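Long-range contacts in DUF5618 domain-containing protein (PDB 3MFN), which is of unknown function but folds as a largely helical domain and is found as an assembly of two copies: residues Ile36-Tyr41 / Leu78-His83; Asn43-Ile48 / Lys67-Thr72; Gly58-Ser63 / Gly130-Val135. One frame throughout, in Å; residues are numbered along the deposited sequence.

In the fold
Interactions 1 and 2 are two levels of one antiparallel seam between helix 34-52 and helix 63-85. Their centres lie about 13 Å apart and they touch where the Y41 ring meets the backbone of T72; along the chain interaction 2 is nested inside the loop closed by interaction 1. The centre of interaction 3 lies about 12 Å from that of interaction 2 and about 23 Å from that of interaction 1, across the chain's centre. Interaction 3, whose segments alternate with those of both others, ties strand 59-60, between those helices, to the start of helix 132-153. The helical hairpin is thus fastened to the last helix where the second subunit also binds.

Interaction 1 of 3, residues Ile36-Tyr41 / Leu78-His83; sequences IEAKRY and LFALDH
A38 and A80 mark the place where helices 34-52 and 63-85 come side by side, their CA atoms 5.7 Å apart. The short axes of 36-41 and 78-83 approach to 8.6 Å and run antiparallel at 162°. Two methyl groups in the interface permit that spacing: A38 CB meets A80 CB at 3.9 Å, on the side of the seam where A38 also packs on I146 of helix 132-153.

Beside the alanines, toward the outside of the pair, F79 carries most of the contact. Its first torsion sets CG anti to the backbone N (chi1 -165°), which swings the ring across to helix 34-52. There E37 lays its aliphatic part over one face of the ring. CG is the touching atom, 3.6 Å from F79 CE1 and displaced toward the ring's rim, a CH-pi contact, while CB follows at 3.9 Å from the same CE1. The E37 chain bends at chi2 (81°), and its carboxylate plane stands well turned from the ring plane.

Y41, one turn further along helix 34-52, reaches the other side of the same ring's circumference. Its OH lies 4.2 Å from F79 CD2, and the ring centroids are 5.8 Å apart in an oblique pairing. Y41 also rests on T72 and S75, two turns and one turn before F79 on the facing helix.

The chemistry is therefore almost wholly apolar: methyl on methyl, methylene on ring, ring against ring. The contact rests on the fit of apolar surfaces, with the two alanines as its buried part, and E37 contributes through its CH2 groups, with its charged end beyond the ring contact.

Interaction 2 of 3, residues Asn43-Ile48 / Lys67-Thr72; sequences NNAKDI and KMAGHT
M68, modelled as selenomethionine, opens the contact from the second helix: its CG lies 4.3 Å from the CD1 end of I48. The same residue's carbonyl also serves T72, one turn on.

A69 comes next and forms the closest part of the interface. Its CA is 4.4 Å from that of A45, so the backbones nearly touch; A45 CB sits 3.3 Å from A69 O, and in return A69 CB is 3.6 Å from A45 O. Each methyl thus lies against the other residue's carbonyl oxygen. I48 CG2 covers A69 CB from one helical turn further along 43-48, and L49 of the same helix adds to this cover. Small residues at the crossing of two antiparallel helices, here with short axes 8.3 Å apart at 169°, are what lets the two arms of this helical hairpin lie so close.

T72 ends the segment. Its OG1 bonds back to M68 O at 2.7 Å, coming from the opposite face of that carbonyl to T72 N, so two donors grip one oxygen. The bond fixes the side chain's rotation, leaving CG2 against N44 CB, while I48 CD1 lies near the hydroxyl and A45 CB faces T72 CB at 4.3 Å.

Interaction 3 of 3, residues Gly58-Ser63 / Gly130-Val135; sequences GFYQDS and GDAEVV
Two backbone hydrogen bonds pin G58 and Y60 to the segment 130-135: A132 N gives to G58 O, and Y60 N gives to G130 O, each at 2.9 Å and nearly straight. They frame a single bridge between F59 and D131, with F59 CA also 3.4 Å from G130 O.

The tight part is the ring of Y60, which lies against the first turn of helix 132-153. CE2 touches A132 CB at 3.7 Å, V135 CG2 meets the ring at its edge, and CD2 lies close to G130 O; L49 of helix 34-52 packs on both Y60 and V135. Replacing Y60 by alanine takes away the ring and is likely to leave A132 and V135 without its cover and water 3 without its hydroxyl partner.

Around the margins the contact is looser and water fills in. Water 1 joins G58 O, D131 OD1 and E133 N; water 2 joins Y60 O to G130 N; water 3, in the plane of the Y60 ring, lies 2.6 Å from Y60 OH and donates to A132 O.

On the F59 flank, ring and carboxylate lie side by side, F59 CE1 being 3.5 Å from D131 OD2. With CG anti to the backbone N (chi1 177°), D131 caps the helix through OD1, a weak bond from V134 N, while OD2 takes a salt bridge from R141 of the second subunit and a hydrogen bond from S115 of that subunit. One aspartate thus serves helix start and dimer interface, and its negative charge would probably favour both the helix N-terminus and that arginine.

Interaction 1 of 3, residues Ile36-Tyr41 / Leu78-His83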
# COMPACT_ATOMS: atom_id res chain seq x y z
N ILE A 36 -14.36 -21.55 -1.16
CA ILE A 36 -13.30 -22.36 -0.57
C ILE A 36 -12.01 -22.27 -1.36
O ILE A 36 -10.93 -22.11 -0.79
CB ILE A 36 -13.77 -23.78 -0.45
CG1 ILE A 36 -14.73 -23.87 0.76
CG2 ILE A 36 -12.59 -24.77 -0.31
CD1 ILE A 36 -16.07 -23.11 0.61
N GLU A 37 -12.12 -22.40 -2.67
CA GLU A 37 -10.96 -22.32 -3.54
C GLU A 37 -10.26 -20.91 -3.43
O GLU A 37 -9.03 -20.86 -3.33
CB GLU A 37 -11.37 -22.71 -4.97
CG GLU A 37 -10.34 -22.48 -6.07
CD GLU A 37 -9.27 -23.59 -6.18
OE1 GLU A 37 -9.07 -24.34 -5.21
OE2 GLU A 37 -8.61 -23.67 -7.24
N ALA A 38 -11.05 -19.83 -3.34
CA ALA A 38 -10.54 -18.48 -3.08
C ALA A 38 -9.70 -18.43 -1.83
O ALA A 38 -8.59 -17.87 -1.84
CB ALA A 38 -11.69 -17.48 -3.00
N LYS A 39 -10.17 -19.07 -0.77
CA LYS A 39 -9.46 -19.11 0.50
C LYS A 39 -8.21 -20.00 0.38
O LYS A 39 -7.25 -19.72 1.08
CB LYS A 39 -10.32 -19.62 1.65
CG LYS A 39 -11.49 -18.73 1.94
CD LYS A 39 -12.39 -19.34 2.96
CE LYS A 39 -13.63 -18.48 3.19
NZ LYS A 39 -14.55 -19.17 4.10
N ARG A 40 -8.24 -21.03 -0.47
CA ARG A 40 -7.05 -21.82 -0.71
C ARG A 40 -5.95 -20.95 -1.34
O ARG A 40 -4.81 -21.08 -0.97
CB ARG A 40 -7.35 -23.08 -1.51
CG ARG A 40 -8.25 -24.10 -0.75
CD ARG A 40 -7.73 -24.40 0.66
NE ARG A 40 -6.33 -24.85 0.63
CZ ARG A 40 -5.93 -26.11 0.76
NH1 ARG A 40 -4.63 -26.38 0.68
NH2 ARG A 40 -6.81 -27.10 0.95
N TYR A 41 -6.32 -20.05 -2.25
CA TYR A 41 -5.35 -19.14 -2.88
C TYR A 41 -4.77 -18.21 -1.81
O TYR A 41 -3.55 -17.98 -1.76
CB TYR A 41 -5.99 -18.28 -3.98
CG TYR A 41 -6.18 -18.88 -5.35
CD1 TYR A 41 -5.51 -18.36 -6.44
CD2 TYR A 41 -7.09 -19.91 -5.59
CE1 TYR A 41 -5.69 -18.84 -7.70
CE2 TYR A 41 -7.30 -20.43 -6.93
CZ TYR A 41 -6.58 -19.88 -7.96
OH TYR A 41 -6.70 -20.26 -9.27
N LEU A 78 -10.16 -12.44 -7.06
CA LEU A 78 -10.81 -12.48 -8.38
C LEU A 78 -11.60 -13.76 -8.64
O LEU A 78 -12.69 -13.72 -9.19
CB LEU A 78 -9.80 -12.24 -9.52
CG LEU A 78 -9.05 -10.90 -9.52
CD1 LEU A 78 -8.37 -10.60 -10.86
CD2 LEU A 78 -9.96 -9.65 -9.08
N PHE A 79 -11.09 -14.91 -8.18
CA PHE A 79 -11.78 -16.16 -8.32
C PHE A 79 -13.18 -16.14 -7.66
O PHE A 79 -14.20 -16.47 -8.30
CB PHE A 79 -10.89 -17.29 -7.79
CG PHE A 79 -11.36 -18.66 -8.20
CD1 PHE A 79 -12.37 -19.29 -7.51
CD2 PHE A 79 -10.78 -19.30 -9.29
CE1 PHE A 79 -12.81 -20.56 -7.91
CE2 PHE A 79 -11.19 -20.57 -9.69
CZ PHE A 79 -12.24 -21.20 -9.01
N ALA A 80 -13.25 -15.67 -6.41
CA ALA A 80 -14.53 -15.48 -5.75
C ALA A 80 -15.39 -14.51 -6.55
O ALA A 80 -16.53 -14.81 -6.82
CB ALA A 80 -14.36 -14.99 -4.28
N LEU A 81 -14.83 -13.36 -6.95
CA LEU A 81 -15.60 -12.38 -7.73
C LEU A 81 -16.11 -12.89 -9.08
O LEU A 81 -17.26 -12.62 -9.45
CB LEU A 81 -14.85 -11.05 -7.89
CG LEU A 81 -14.54 -10.28 -6.57
CD1 LEU A 81 -13.68 -9.06 -6.80
CD2 LEU A 81 -15.83 -9.87 -5.83
N ASP A 82 -15.29 -13.65 -9.79
CA ASP A 82 -15.65 -14.17 -11.10
C ASP A 82 -16.80 -15.13 -10.97
O ASP A 82 -17.68 -15.19 -11.85
CB ASP A 82 -14.47 -14.91 -11.75
CG ASP A 82 -13.42 -13.96 -12.26
OD1 ASP A 82 -13.77 -12.80 -12.47
OD2 ASP A 82 -12.24 -14.35 -12.42
N HIS A 83 -16.79 -15.89 -9.88
CA HIS A 83 -17.84 -16.84 -9.65
C HIS A 83 -19.14 -16.14 -9.30
O HIS A 83 -20.17 -16.56 -9.72
CB HIS A 83 -17.52 -17.90 -8.58
CG HIS A 83 -18.60 -18.93 -8.45
ND1 HIS A 83 -18.58 -20.12 -9.15
CD2 HIS A 83 -19.75 -18.94 -7.74
CE1 HIS A 83 -19.67 -20.81 -8.88
NE2 HIS A 83 -20.39 -20.13 -8.01

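Interaction 2 of 3, residues Asn43-Ile48 / Lys67-Thr72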
# COMPACT_ATOMS: atom_id res chain seq x y z
N ASN A 43 -4.60 -18.56 1.51
CA ASN A 43 -3.75 -19.27 2.45
C ASN A 43 -2.49 -19.78 1.85
O ASN A 43 -1.41 -19.78 2.51
CB ASN A 43 -4.53 -20.38 3.15
CG ASN A 43 -5.59 -19.78 4.11
OD1 ASN A 43 -5.30 -18.78 4.80
ND2 ASN A 43 -6.79 -20.35 4.14
N ASN A 44 -2.56 -20.18 0.58
CA ASN A 44 -1.33 -20.52 -0.13
C ASN A 44 -0.41 -19.34 -0.14
O ASN A 44 0.76 -19.47 0.10
CB ASN A 44 -1.57 -20.96 -1.59
CG ASN A 44 -2.02 -22.40 -1.72
OD1 ASN A 44 -2.14 -22.87 -2.84
ND2 ASN A 44 -2.26 -23.09 -0.63
N ALA A 45 -0.96 -18.16 -0.46
CA ALA A 45 -0.21 -16.93 -0.46
C ALA A 45 0.46 -16.63 0.89
O ALA A 45 1.62 -16.23 0.95
CB ALA A 45 -1.09 -15.72 -0.89
N LYS A 46 -0.26 -16.83 1.99
CA LYS A 46 0.35 -16.63 3.32
C LYS A 46 1.46 -17.65 3.56
O LYS A 46 2.52 -17.33 4.12
CB LYS A 46 -0.73 -16.75 4.39
CG LYS A 46 -1.76 -15.62 4.32
CD LYS A 46 -2.85 -15.84 5.39
CE LYS A 46 -3.79 -14.59 5.46
NZ LYS A 46 -5.03 -14.90 6.26
N ASP A 47 1.26 -18.89 3.10
CA ASP A 47 2.28 -19.92 3.30
C ASP A 47 3.54 -19.60 2.53
O ASP A 47 4.65 -19.85 3.01
CB ASP A 47 1.81 -21.31 2.90
CG ASP A 47 0.78 -21.89 3.88
OD1 ASP A 47 0.68 -21.44 5.04
OD2 ASP A 47 0.12 -22.87 3.48
N ILE A 48 3.38 -19.09 1.31
CA ILE A 48 4.54 -18.73 0.51
C ILE A 48 5.34 -17.64 1.24
O ILE A 48 6.56 -17.67 1.30
CB ILE A 48 4.07 -18.18 -0.93
CG1 ILE A 48 3.49 -19.30 -1.82
CG2 ILE A 48 5.28 -17.44 -1.67
CD1 ILE A 48 2.72 -18.72 -2.99
N LYS A 67 6.06 -11.04 -4.88
CA LYS A 67 5.29 -10.97 -6.13
C LYS A 67 4.32 -12.16 -6.35
O LYS A 67 3.13 -11.97 -6.64
CB LYS A 67 6.21 -10.82 -7.33
CG LYS A 67 6.89 -9.47 -7.39
CD LYS A 67 8.02 -9.47 -8.39
CE LYS A 67 8.70 -8.11 -8.47
NZ LYS A 67 9.96 -8.14 -9.28
N MSE A 68 4.81 -13.36 -6.10
CA MSE A 68 4.07 -14.60 -6.26
C MSE A 68 2.94 -14.70 -5.30
O MSE A 68 1.79 -15.04 -5.70
CB MSE A 68 5.11 -15.77 -5.97
CG MSE A 68 4.64 -17.05 -6.42
SE MSE A 68 5.83 -18.50 -6.09
CE MSE A 68 7.46 -17.91 -6.88
N ALA A 69 3.22 -14.32 -4.05
CA ALA A 69 2.20 -14.29 -3.02
C ALA A 69 1.16 -13.28 -3.31
O ALA A 69 -0.02 -13.53 -3.15
CB ALA A 69 2.77 -14.05 -1.61
N GLY A 70 1.57 -12.08 -3.70
CA GLY A 70 0.59 -11.10 -4.07
C GLY A 70 -0.33 -11.51 -5.19
O GLY A 70 -1.56 -11.25 -5.14
N HIS A 71 0.25 -12.06 -6.25
CA HIS A 71 -0.52 -12.46 -7.40
C HIS A 71 -1.53 -13.56 -7.03
O HIS A 71 -2.76 -13.48 -7.35
CB HIS A 71 0.39 -12.95 -8.51
CG HIS A 71 -0.36 -13.39 -9.71
ND1 HIS A 71 -1.06 -12.50 -10.49
CD2 HIS A 71 -0.65 -14.63 -10.18
CE1 HIS A 71 -1.71 -13.17 -11.42
NE2 HIS A 71 -1.42 -14.46 -11.29
N THR A 72 -1.05 -14.53 -6.24
CA THR A 72 -1.86 -15.62 -5.81
C THR A 72 -3.04 -15.15 -4.92
O THR A 72 -4.24 -15.55 -5.16
CB THR A 72 -1.00 -16.66 -5.06
OG1 THR A 72 0.02 -17.10 -5.93
CG2 THR A 72 -1.81 -17.92 -4.65

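Interaction 3 of 3, residues Gly58-Ser63 / Gly130-Val135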
# COMPACT_ATOMS: atom_id res chain seq x y z
N GLY A 58 10.40 -7.10 9.92
CA GLY A 58 9.08 -6.72 9.47
C GLY A 58 8.95 -6.53 7.94
O GLY A 58 7.91 -6.08 7.49
N PHE A 59 9.99 -6.82 7.16
CA PHE A 59 9.89 -6.78 5.71
C PHE A 59 10.29 -8.09 5.07
O PHE A 59 11.29 -8.69 5.46
CB PHE A 59 10.74 -5.65 5.17
CG PHE A 59 10.33 -4.33 5.73
CD1 PHE A 59 9.31 -3.60 5.15
CD2 PHE A 59 10.92 -3.84 6.86
CE1 PHE A 59 8.91 -2.40 5.71
CE2 PHE A 59 10.51 -2.64 7.40
CZ PHE A 59 9.48 -1.94 6.81
N TYR A 60 9.48 -8.54 4.12
CA TYR A 60 9.77 -9.73 3.31
C TYR A 60 10.89 -9.36 2.39
O TYR A 60 10.78 -8.36 1.72
CB TYR A 60 8.52 -10.18 2.56
CG TYR A 60 7.44 -10.69 3.48
CD1 TYR A 60 7.61 -11.83 4.22
CD2 TYR A 60 6.27 -10.01 3.66
CE1 TYR A 60 6.62 -12.28 5.09
CE2 TYR A 60 5.33 -10.43 4.51
CZ TYR A 60 5.49 -11.56 5.22
OH TYR A 60 4.47 -12.00 6.07
N GLN A 61 12.02 -10.07 2.42
CA GLN A 61 13.22 -9.65 1.66
C GLN A 61 13.29 -10.23 0.25
O GLN A 61 14.07 -9.76 -0.57
CB GLN A 61 14.52 -10.09 2.39
CG GLN A 61 14.67 -9.55 3.80
CD GLN A 61 14.79 -8.01 3.81
OE1 GLN A 61 15.57 -7.43 3.06
NE2 GLN A 61 14.05 -7.36 4.70
N ASP A 62 12.58 -11.31 -0.01
CA ASP A 62 12.70 -11.90 -1.33
C ASP A 62 11.51 -11.48 -2.24
O ASP A 62 10.43 -12.06 -2.14
CB ASP A 62 12.81 -13.41 -1.22
CG ASP A 62 13.18 -14.06 -2.55
OD1 ASP A 62 12.97 -13.45 -3.61
OD2 ASP A 62 13.72 -15.17 -2.54
N SER A 63 11.74 -10.47 -3.10
CA SER A 63 10.70 -9.89 -3.95
C SER A 63 10.01 -10.87 -4.86
O SER A 63 8.82 -10.75 -5.16
CB SER A 63 11.29 -8.74 -4.83
OG SER A 63 11.67 -7.69 -4.02
N GLY A 130 7.05 -5.94 0.28
CA GLY A 130 6.29 -6.65 1.31
C GLY A 130 6.53 -6.14 2.71
O GLY A 130 7.39 -6.66 3.42
N ASP A 131 5.77 -5.14 3.10
CA ASP A 131 5.80 -4.59 4.45
C ASP A 131 4.81 -5.41 5.22
O ASP A 131 3.62 -5.29 4.99
CB ASP A 131 5.44 -3.07 4.33
CG ASP A 131 5.35 -2.36 5.67
OD1 ASP A 131 4.88 -2.98 6.66
OD2 ASP A 131 5.63 -1.13 5.70
N ALA A 132 5.32 -6.28 6.13
CA ALA A 132 4.51 -7.37 6.64
C ALA A 132 3.25 -6.88 7.31
O ALA A 132 2.20 -7.46 7.15
CB ALA A 132 5.33 -8.30 7.59
N GLU A 133 3.33 -5.79 8.06
CA GLU A 133 2.15 -5.20 8.72
C GLU A 133 1.15 -4.74 7.67
O GLU A 133 -0.05 -4.89 7.81
CB GLU A 133 2.51 -3.95 9.57
CG GLU A 133 2.68 -4.09 11.10
CD GLU A 133 2.67 -2.70 11.84
OE1 GLU A 133 1.73 -2.42 12.64
OE2 GLU A 133 3.58 -1.87 11.58
N VAL A 134 1.65 -4.09 6.65
CA VAL A 134 0.75 -3.63 5.56
C VAL A 134 0.16 -4.85 4.79
O VAL A 134 -1.03 -4.91 4.52
CB VAL A 134 1.49 -2.71 4.61
CG1 VAL A 134 0.57 -2.24 3.44
CG2 VAL A 134 2.02 -1.51 5.36
N VAL A 135 1.00 -5.82 4.48
CA VAL A 135 0.54 -7.07 3.83
C VAL A 135 -0.61 -7.71 4.61
O VAL A 135 -1.65 -8.08 4.04
CB VAL A 135 1.71 -8.08 3.66
CG1 VAL A 135 1.17 -9.51 3.22
CG2 VAL A 135 2.83 -7.55 2.64
O HOH W 1 6.10 -4.68 8.87
O HOH W 2 9.67 -5.87 0.99
O HOH W 3 2.37 -10.56 6.45